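Local coordinates for amino acid ABC transporter, periplasmic amino acid-binding protein, putative (Streptococcus pneumoniae, PDB 4I62) that binds L-arginine between two lobes and probably delivers it, as the substrate-binding protein, to an amino acid ABC transporter, at residues F52-V57 and F263-E268; G108-D113 and I196-V201. One frame throughout, in Å; residues are numbered along the deposited sequence. Where two conformers were deposited one is given.

Contact 1. Residues F52-V57 and F263-E268; sequences FEYQKV and FKASIE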
ATOM      1  N   PHE A  52       6.230   0.733   2.567  1.00  8.09           N
ATOM      2  CA  PHE A  52       6.276   0.604   1.100  1.00  8.16           C
ATOM      3  C   PHE A  52       6.588   1.929   0.407  1.00  7.56           C
ATOM      4  O   PHE A  52       7.489   2.005  -0.458  1.00  7.91           O
ATOM      5  CB  PHE A  52       4.978  -0.048   0.614  1.00  7.94           C
ATOM      6  CG  PHE A  52       4.801  -1.409   1.207  1.00  8.12           C
ATOM      7  CD1 PHE A  52       5.531  -2.482   0.701  1.00  9.79           C
ATOM      8  CD2 PHE A  52       4.031  -1.594   2.357  1.00  9.57           C
ATOM      9  CE1 PHE A  52       5.464  -3.723   1.300  1.00 12.58           C
ATOM     10  CE2 PHE A  52       3.983  -2.841   2.963  1.00 11.67           C
ATOM     11  CZ  PHE A  52       4.697  -3.896   2.437  1.00 12.92           C
ATOM     12  N   GLU A  53       5.863   2.992   0.764  1.00  7.87           N
ATOM     13  CA  GLU A  53       6.174   4.348   0.275  1.00  8.43           C
ATOM     14  C   GLU A  53       5.694   5.349   1.315  1.00  8.25           C
ATOM     15  O   GLU A  53       4.565   5.234   1.808  1.00  8.97           O
ATOM     16  CB  GLU A  53       5.554   4.636  -1.094  1.00  8.69           C
ATOM     17  CG  GLU A  53       4.073   4.276  -1.215  1.00  8.96           C
ATOM     18  CD  GLU A  53       3.825   2.837  -1.590  1.00  8.14           C
ATOM     19  OE1 GLU A  53       4.732   2.310  -2.317  1.00  8.70           O
ATOM     20  OE2 GLU A  53       2.775   2.232  -1.239  1.00  8.38           O
ATOM     21  N   TYR A  54       6.523   6.340   1.608  1.00  8.76           N
ATOM     22  CA  TYR A  54       6.173   7.321   2.624  1.00  8.93           C
ATOM     23  C   TYR A  54       7.061   8.532   2.416  1.00  9.81           C
ATOM     24  O   TYR A  54       8.025   8.517   1.643  1.00 10.15           O
ATOM     25  CB  TYR A  54       6.309   6.723   4.036  1.00 10.19           C
ATOM     26  CG  TYR A  54       7.695   6.211   4.421  1.00 10.05           C
ATOM     27  CD1 TYR A  54       8.105   4.933   4.020  1.00 10.75           C
ATOM     28  CD2 TYR A  54       8.570   6.977   5.209  1.00 12.41           C
ATOM     29  CE1 TYR A  54       9.320   4.430   4.398  1.00 12.15           C
ATOM     30  CE2 TYR A  54       9.814   6.479   5.560  1.00 12.07           C
ATOM     31  CZ  TYR A  54      10.179   5.213   5.159  1.00 12.41           C
ATOM     32  OH  TYR A  54      11.408   4.689   5.506  1.00 14.84           O
ATOM     33  N   GLN A  55       6.713   9.604   3.120  1.00 11.41           N
ATOM     34  CA  GLN A  55       7.506  10.827   3.107  0.53 11.36           C
ATOM     35  C   GLN A  55       8.399  10.866   4.323  1.00 12.17           C
ATOM     36  O   GLN A  55       7.926  10.707   5.467  1.00 14.41           O
ATOM     37  CB  GLN A  55       6.622  12.072   3.077  0.53 15.62           C
ATOM     38  CG  GLN A  55       5.775  12.220   1.828  0.53 19.37           C
ATOM     39  CD  GLN A  55       5.039  13.541   1.802  0.53 22.02           C
ATOM     40  OE1 GLN A  55       5.626  14.583   1.509  0.53 27.68           O
ATOM     41  NE2 GLN A  55       3.756  13.511   2.126  0.53 23.27           N
ATOM     42  N   LYS A  56       9.680  11.104   4.091  1.00 12.64           N
ATOM     43  CA  LYS A  56      10.644  11.190   5.170  1.00 14.45           C
ATOM     44  C   LYS A  56      11.307  12.548   5.076  1.00 13.61           C
ATOM     45  O   LYS A  56      11.719  12.955   3.987  1.00 12.96           O
ATOM     46  CB  LYS A  56      11.692  10.081   4.985  1.00 15.04           C
ATOM     47  CG  LYS A  56      12.726  10.001   6.080  1.00 17.31           C
ATOM     48  CD  LYS A  56      13.642   8.794   5.850  1.00 19.37           C
ATOM     49  CE  LYS A  56      14.807   8.746   6.843  1.00 21.92           C
ATOM     50  NZ  LYS A  56      14.298   8.755   8.256  1.00 22.03           N
ATOM     51  N   VAL A  57      11.481  13.260   6.185  1.00 15.88           N
ATOM     52  CA  VAL A  57      12.223  14.511   6.134  0.78 15.13           C
ATOM     53  C   VAL A  57      13.714  14.187   6.087  1.00 16.38           C
ATOM     54  O   VAL A  57      14.261  13.493   6.968  1.00 18.58           O
ATOM     55  CB  VAL A  57      11.898  15.419   7.321  0.78 18.43           C
ATOM     56  CG1 VAL A  57      12.476  16.811   7.080  0.78 18.78           C
ATOM     57  CG2 VAL A  57      10.391  15.464   7.536  0.78 20.40           C
ATOM     58  N   PHE A 263      11.155   0.013   6.924  1.00 11.34           N
ATOM     59  CA  PHE A 263      10.368   0.058   8.148  1.00 12.00           C
ATOM     60  C   PHE A 263      11.152   0.795   9.244  1.00 13.04           C
ATOM     61  O   PHE A 263      10.640   1.724   9.877  1.00 13.55           O
ATOM     62  CB  PHE A 263       9.971  -1.354   8.584  1.00 11.99           C
ATOM     63  CG  PHE A 263       8.962  -1.366   9.702  1.00 12.79           C
ATOM     64  CD1 PHE A 263       9.376  -1.298  11.014  1.00 14.18           C
ATOM     65  CD2 PHE A 263       7.593  -1.376   9.437  1.00 12.40           C
ATOM     66  CE1 PHE A 263       8.458  -1.297  12.049  1.00 15.40           C
ATOM     67  CE2 PHE A 263       6.661  -1.366  10.466  1.00 15.48           C
ATOM     68  CZ  PHE A 263       7.092  -1.312  11.758  1.00 16.48           C
ATOM     69  N   LYS A 264      12.415   0.404   9.440  1.00 13.83           N
ATOM     70  CA  LYS A 264      13.264   1.059  10.424  1.00 15.37           C
ATOM     71  C   LYS A 264      13.410   2.555  10.155  1.00 15.54           C
ATOM     72  O   LYS A 264      13.307   3.361  11.075  1.00 16.61           O
ATOM     73  CB  LYS A 264      14.650   0.425  10.406  1.00 16.79           C
ATOM     74  CG  LYS A 264      14.703  -1.008  10.902  1.00 25.08           C
ATOM     75  CD  LYS A 264      16.108  -1.586  10.758  1.00 32.05           C
ATOM     76  CE  LYS A 264      16.159  -3.047  11.204  1.00 35.45           C
ATOM     77  NZ  LYS A 264      15.757  -3.215  12.632  1.00 38.40           N
ATOM     78  N   ALA A 265      13.613   2.932   8.894  1.00 14.70           N
ATOM     79  CA  ALA A 265      13.787   4.346   8.528  1.00 15.14           C
ATOM     80  C   ALA A 265      12.500   5.189   8.640  1.00 14.81           C
ATOM     81  O   ALA A 265      12.559   6.429   8.664  1.00 15.68           O
ATOM     82  CB  ALA A 265      14.383   4.469   7.129  1.00 15.24           C
ATOM     83  N   SER A 266      11.351   4.518   8.752  1.00 13.89           N
ATOM     84  CA  SER A 266      10.075   5.225   8.923  1.00 13.88           C
ATOM     85  C   SER A 266       9.759   5.568  10.375  1.00 15.21           C
ATOM     86  O   SER A 266       8.814   6.325  10.638  1.00 15.67           O
ATOM     87  CB  SER A 266       8.922   4.393   8.335  1.00 12.64           C
ATOM     88  OG  SER A 266       8.534   3.317   9.205  1.00 12.82           O
ATOM     89  N   ILE A 267      10.536   5.034  11.314  1.00 16.06           N
ATOM     90  CA  ILE A 267      10.299   5.296  12.727  1.00 17.50           C
ATOM     91  C   ILE A 267      10.905   6.648  13.069  1.00 20.30           C
ATOM     92  O   ILE A 267      12.111   6.869  12.887  1.00 23.51           O
ATOM     93  CB  ILE A 267      10.905   4.197  13.622  1.00 18.28           C
ATOM     94  CG1 ILE A 267      10.271   2.845  13.291  1.00 19.28           C
ATOM     95  CG2 ILE A 267      10.666   4.529  15.090  1.00 22.44           C
ATOM     96  CD1 ILE A 267      10.907   1.659  13.993  1.00 22.94           C
ATOM     97  N   GLU A 268      10.061   7.554  13.553  1.00 20.29           N
ATOM     98  CA  GLU A 268      10.477   8.922  13.870  1.00 25.26           C
ATOM     99  C   GLU A 268      11.261   8.961  15.179  1.00 31.17           C
ATOM    100  O   GLU A 268      10.888   8.321  16.162  1.00 34.37           O
ATOM    101  CB  GLU A 268       9.259   9.851  13.954  1.00 29.88           C
ATOM    102  CG  GLU A 268       8.449   9.921  12.668  1.00 32.21           C
ATOM    103  CD  GLU A 268       7.037  10.456  12.874  1.00 39.68           C
ATOM    104  OE1 GLU A 268       6.705  10.871  14.003  1.00 43.36           O
ATOM    105  OE2 GLU A 268       6.254  10.452  11.895  1.00 42.48           O
TER
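In this type II periplasmic-binding-protein fold, strand 54-58 of the antiparallel hairpin 54-58/61-65 is met by the C-terminal part of helix 254-265 and the residues after it, where Y54 and K56 of the strand touch A265 and S266. The Y54 ring lies beneath S266: CB of S266 sits 3.8 Å from the ring centroid, 24° off the normal, a CH-pi contact over one face and displaced toward the rim. CB approaches the phenol end of the ring, coming within 3.5 Å of Y54 CZ. The tyrosine ring reaches there because its CG stands between the backbone N and the carbonyl carbon. Its OH also packs against the methyl group of A265, 3.4 Å from CB, and makes a weak hydrogen bond to the backbone O of A262. Above the ring, S266 is held by the preceding turn: S266 OG donates to F263 O at 2.7 Å, and S266 N donates to the same oxygen, so one carbonyl fixes both the backbone and the hydroxyl rotation. Farther along the chain, N208 of helix 199-208 binds S266 O and the backbone N of E268. The side chain of K56 runs alongside Y54, extended until a bend at chi4 (56°) brings its ammonium to A265 O, where NZ donates at 2.9 Å, in the carbonyl plane on a lone pair, with a C=O...N angle of 145°.

Contact 2. Residues G108-D113 and I196-V201; sequences GVSKTD and IFEEPV. With ARG (arginine), chain B.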
ATOM      1  N   GLY A 108       1.930  -0.628  -3.073  1.00  7.19           N
ATOM      2  CA  GLY A 108       1.277  -1.562  -2.165  1.00  7.75           C
ATOM      3  C   GLY A 108      -0.059  -2.048  -2.711  1.00  6.96           C
ATOM      4  O   GLY A 108      -1.003  -2.241  -1.949  1.00  7.29           O
ATOM      5  N   VAL A 109      -0.123  -2.280  -4.017  1.00  7.15           N
ATOM      6  CA  VAL A 109      -1.381  -2.613  -4.694  1.00  7.56           C
ATOM      7  C   VAL A 109      -1.719  -4.099  -4.586  1.00  7.62           C
ATOM      8  O   VAL A 109      -0.931  -4.955  -5.058  1.00  8.51           O
ATOM      9  CB  VAL A 109      -1.341  -2.219  -6.190  1.00  8.21           C
ATOM     10  CG1 VAL A 109      -2.635  -2.581  -6.888  1.00  9.26           C
ATOM     11  CG2 VAL A 109      -1.034  -0.759  -6.362  1.00  8.90           C
ATOM     12  N   SER A 110      -2.851  -4.424  -3.978  1.00  7.33           N
ATOM     13  CA  SER A 110      -3.307  -5.782  -3.904  1.00  8.77           C
ATOM     14  C   SER A 110      -3.895  -6.257  -5.221  1.00  9.02           C
ATOM     15  O   SER A 110      -4.689  -5.571  -5.887  1.00  9.98           O
ATOM     16  CB  SER A 110      -4.432  -5.858  -2.870  1.00  9.41           C
ATOM     17  OG  SER A 110      -3.999  -5.451  -1.569  1.00  9.68           O
ATOM     18  N   LYS A 111      -3.588  -7.511  -5.591  1.00 10.83           N
ATOM     19  CA  LYS A 111      -4.329  -8.130  -6.703  1.00 13.57           C
ATOM     20  C   LYS A 111      -5.762  -8.441  -6.320  1.00 14.39           C
ATOM     21  O   LYS A 111      -6.048  -8.910  -5.201  1.00 16.24           O
ATOM     22  CB  LYS A 111      -3.739  -9.461  -7.113  1.00 15.69           C
ATOM     23  CG  LYS A 111      -2.396  -9.303  -7.587  1.00 14.53           C
ATOM     24  CD  LYS A 111      -1.799 -10.630  -8.047  1.00 19.96           C
ATOM     25  CE  LYS A 111      -2.620 -11.295  -9.124  1.00 21.88           C
ATOM     26  NZ  LYS A 111      -2.052 -12.659  -9.466  1.00 26.92           N
ATOM     27  N   THR A 112      -6.677  -8.174  -7.224  1.00 15.81           N
ATOM     28  CA  THR A 112      -8.049  -8.646  -7.040  1.00 15.96           C
ATOM     29  C   THR A 112      -8.572  -9.119  -8.382  1.00 16.32           C
ATOM     30  O   THR A 112      -8.019  -8.769  -9.421  1.00 16.44           O
ATOM     31  CB  THR A 112      -8.983  -7.553  -6.532  1.00 16.36           C
ATOM     32  OG1 THR A 112      -9.171  -6.585  -7.557  1.00 16.60           O
ATOM     33  CG2 THR A 112      -8.472  -6.879  -5.261  1.00 17.69           C
ATOM     34  N   ASP A 113      -9.642  -9.904  -8.375  1.00 18.21           N
ATOM     35  CA  ASP A 113     -10.217 -10.361  -9.637  1.00 18.01           C
ATOM     36  C   ASP A 113     -10.737  -9.207 -10.456  1.00 17.78           C
ATOM     37  O   ASP A 113     -10.528  -9.175 -11.667  1.00 20.58           O
ATOM     38  CB  ASP A 113     -11.327 -11.393  -9.409  1.00 24.90           C
ATOM     39  CG  ASP A 113     -10.781 -12.747  -8.993  1.00 34.37           C
ATOM     40  OD1 ASP A 113      -9.547 -12.937  -9.050  1.00 35.79           O
ATOM     41  OD2 ASP A 113     -11.591 -13.634  -8.632  1.00 40.80           O
ATOM     42  N   ILE A 196      -9.021  -0.015   9.347  1.00  7.23           N
ATOM     43  CA  ILE A 196      -8.514  -1.254   8.777  1.00  7.51           C
ATOM     44  C   ILE A 196      -7.267  -0.983   7.955  1.00  7.02           C
ATOM     45  O   ILE A 196      -7.326  -0.208   6.977  1.00  7.75           O
ATOM     46  CB  ILE A 196      -9.566  -1.959   7.877  1.00  8.25           C
ATOM     47  CG1 ILE A 196     -10.930  -2.066   8.557  1.00  9.43           C
ATOM     48  CG2 ILE A 196      -9.054  -3.307   7.406  1.00  8.21           C
ATOM     49  CD1 ILE A 196     -12.006  -2.649   7.667  1.00 12.29           C
ATOM     50  N   PHE A 197      -6.144  -1.617   8.292  1.00  7.14           N
ATOM     51  CA  PHE A 197      -4.928  -1.524   7.501  1.00  7.52           C
ATOM     52  C   PHE A 197      -4.251  -2.889   7.457  1.00  7.55           C
ATOM     53  O   PHE A 197      -4.307  -3.667   8.413  1.00  8.64           O
ATOM     54  CB  PHE A 197      -3.877  -0.567   8.123  1.00  8.70           C
ATOM     55  CG  PHE A 197      -4.127   0.905   7.955  1.00  8.29           C
ATOM     56  CD1 PHE A 197      -4.464   1.476   6.756  1.00 11.13           C
ATOM     57  CD2 PHE A 197      -4.002   1.745   9.052  1.00 11.30           C
ATOM     58  CE1 PHE A 197      -4.688   2.876   6.646  1.00 11.58           C
ATOM     59  CE2 PHE A 197      -4.175   3.118   8.937  1.00 12.22           C
ATOM     60  CZ  PHE A 197      -4.505   3.683   7.741  1.00 10.75           C
ATOM     61  N   GLU A 198      -3.541  -3.140   6.358  1.00  7.59           N
ATOM     62  CA  GLU A 198      -2.673  -4.313   6.289  1.00  7.93           C
ATOM     63  C   GLU A 198      -1.590  -4.240   7.376  1.00  8.12           C
ATOM     64  O   GLU A 198      -1.097  -3.152   7.712  1.00  8.77           O
ATOM     65  CB  GLU A 198      -2.093  -4.433   4.879  1.00  8.15           C
ATOM     66  CG  GLU A 198      -3.198  -4.918   3.909  1.00  9.36           C
ATOM     67  CD  GLU A 198      -3.143  -4.381   2.474  1.00  8.66           C
ATOM     68  OE1 GLU A 198      -2.571  -3.289   2.227  1.00  8.29           O
ATOM     69  OE2 GLU A 198      -3.764  -5.019   1.602  1.00  9.38           O
ATOM     70  N   GLU A 199      -1.224  -5.398   7.899  1.00  9.39           N
ATOM     71  CA  GLU A 199      -0.420  -5.516   9.101  1.00 10.54           C
ATOM     72  C   GLU A 199       0.850  -4.638   9.140  1.00  9.78           C
ATOM     73  O   GLU A 199       1.065  -3.943  10.135  1.00 10.50           O
ATOM     74  CB  GLU A 199      -0.089  -6.988   9.374  1.00 11.59           C
ATOM     75  CG  GLU A 199       0.675  -7.180  10.678  1.00 13.76           C
ATOM     76  CD  GLU A 199       0.806  -8.640  11.100  1.00 15.85           C
ATOM     77  OE1 GLU A 199       0.609  -9.547  10.258  1.00 19.47           O
ATOM     78  OE2 GLU A 199       1.196  -8.904  12.269  1.00 18.20           O
ATOM     79  N   PRO A 200       1.702  -4.670   8.107  1.00 10.09           N
ATOM     80  CA  PRO A 200       2.961  -3.901   8.225  1.00 10.35           C
ATOM     81  C   PRO A 200       2.706  -2.399   8.302  1.00  9.89           C
ATOM     82  O   PRO A 200       3.419  -1.667   8.974  1.00 10.42           O
ATOM     83  CB  PRO A 200       3.721  -4.258   6.927  1.00 12.36           C
ATOM     84  CG  PRO A 200       2.672  -4.753   5.989  1.00 13.62           C
ATOM     85  CD  PRO A 200       1.660  -5.458   6.861  1.00 11.55           C
ATOM     86  N   VAL A 201       1.668  -1.950   7.615  1.00  9.75           N
ATOM     87  CA  VAL A 201       1.293  -0.539   7.603  1.00  9.01           C
ATOM     88  C   VAL A 201       0.687  -0.137   8.958  1.00  8.37           C
ATOM     89  O   VAL A 201       1.037   0.898   9.532  1.00  9.53           O
ATOM     90  CB  VAL A 201       0.357  -0.250   6.408  1.00  8.83           C
ATOM     91  CG1 VAL A 201      -0.175   1.172   6.455  1.00  9.73           C
ATOM     92  CG2 VAL A 201       1.138  -0.491   5.120  1.00 10.72           C
TER
HETATM   93  N   ARG B 301      -3.355  -2.915  -0.557  1.00  7.22           N
HETATM   94  CA  ARG B 301      -4.523  -1.997  -0.625  1.00  7.21           C
HETATM   95  C   ARG B 301      -5.106  -1.939  -2.035  1.00  6.85           C
HETATM   96  O   ARG B 301      -4.406  -2.310  -3.001  1.00  7.83           O
HETATM   97  CB  ARG B 301      -4.175  -0.626  -0.078  1.00  7.22           C
HETATM   98  CG  ARG B 301      -2.969   0.016  -0.769  1.00  7.27           C
HETATM   99  CD  ARG B 301      -2.823   1.480  -0.410  1.00  6.76           C
HETATM  100  NE  ARG B 301      -1.520   1.965  -0.829  1.00  7.20           N
HETATM  101  CZ  ARG B 301      -1.091   3.203  -0.692  1.00  6.86           C
HETATM  102  NH1 ARG B 301       0.121   3.534  -1.126  1.00  7.89           N
HETATM  103  NH2 ARG B 301      -1.875   4.120  -0.128  1.00  7.69           N
HETATM  104  OXT ARG B 301      -6.281  -1.460  -2.154  1.00  7.84           O
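Both S110 and E198 send their side chains out beside their own backbone N, and a bend at chi2 of E198 (146°) turns its carboxylate toward the serine hydroxyl; the two converge on the alpha-amino group of the bound arginine, in the ligand pocket within the cleft of this type II periplasmic binding protein. S110 OG and E198 OE2 lie 3.2 Å apart without a hydrogen bond between them: the ligand joins them. The arginine N donates to S110 OG at 2.8 Å and to E198 OE1 at 2.9 Å, with a weaker bond to E198 OE2, while G108 O accepts from the same nitrogen at 2.8 Å. The ammonium is thus surrounded by a backbone carbonyl, a hydroxyl and a carboxylate, which probably stabilises its positive charge. At the alpha-carboxylate, the backbone N of S110 donates almost straight to the arginine O, 2.8 Å at an N-H...O angle of 173°, so S110 reads both ends of the amino acid head group. Second-shell bonds orient the protein groups: D225 OD1 pairs with S110 OG, and Y227 OH with E198 OE1. R115 and the backbone N of I160 add to the grip on the arginine. Segment 108-113 lies in the loop after strand 104-105 and leads into helix 113-116, which T112 caps at its N-terminus, whereas E198 stands where strand 194-198 gives way to helix 199-208, across from helix 160-168, whose I160 packs on S110.

The two contacts lie about 18 Å apart, centre to centre. Along the chain the order is 52-57, 108-113, 196-201 and 263-268, so both halves of contact 2 fall between those of contact 1. Helix 199-208 ties them together: its P200 packs on F52, with F52 CE2 3.8 Å from P200 CG, and F263 CE2 comes within 3.6 Å of P200 O. The bound arginine is a further bridge, since E53, in the segment 52-57, bonds its guanidinium NH1 while contact 2 holds its head group. One ligand therefore spans the region from E53, just ahead of strand 54-58, to E198, at the end of strand 194-198, consistent with a cleft that closes around its substrate.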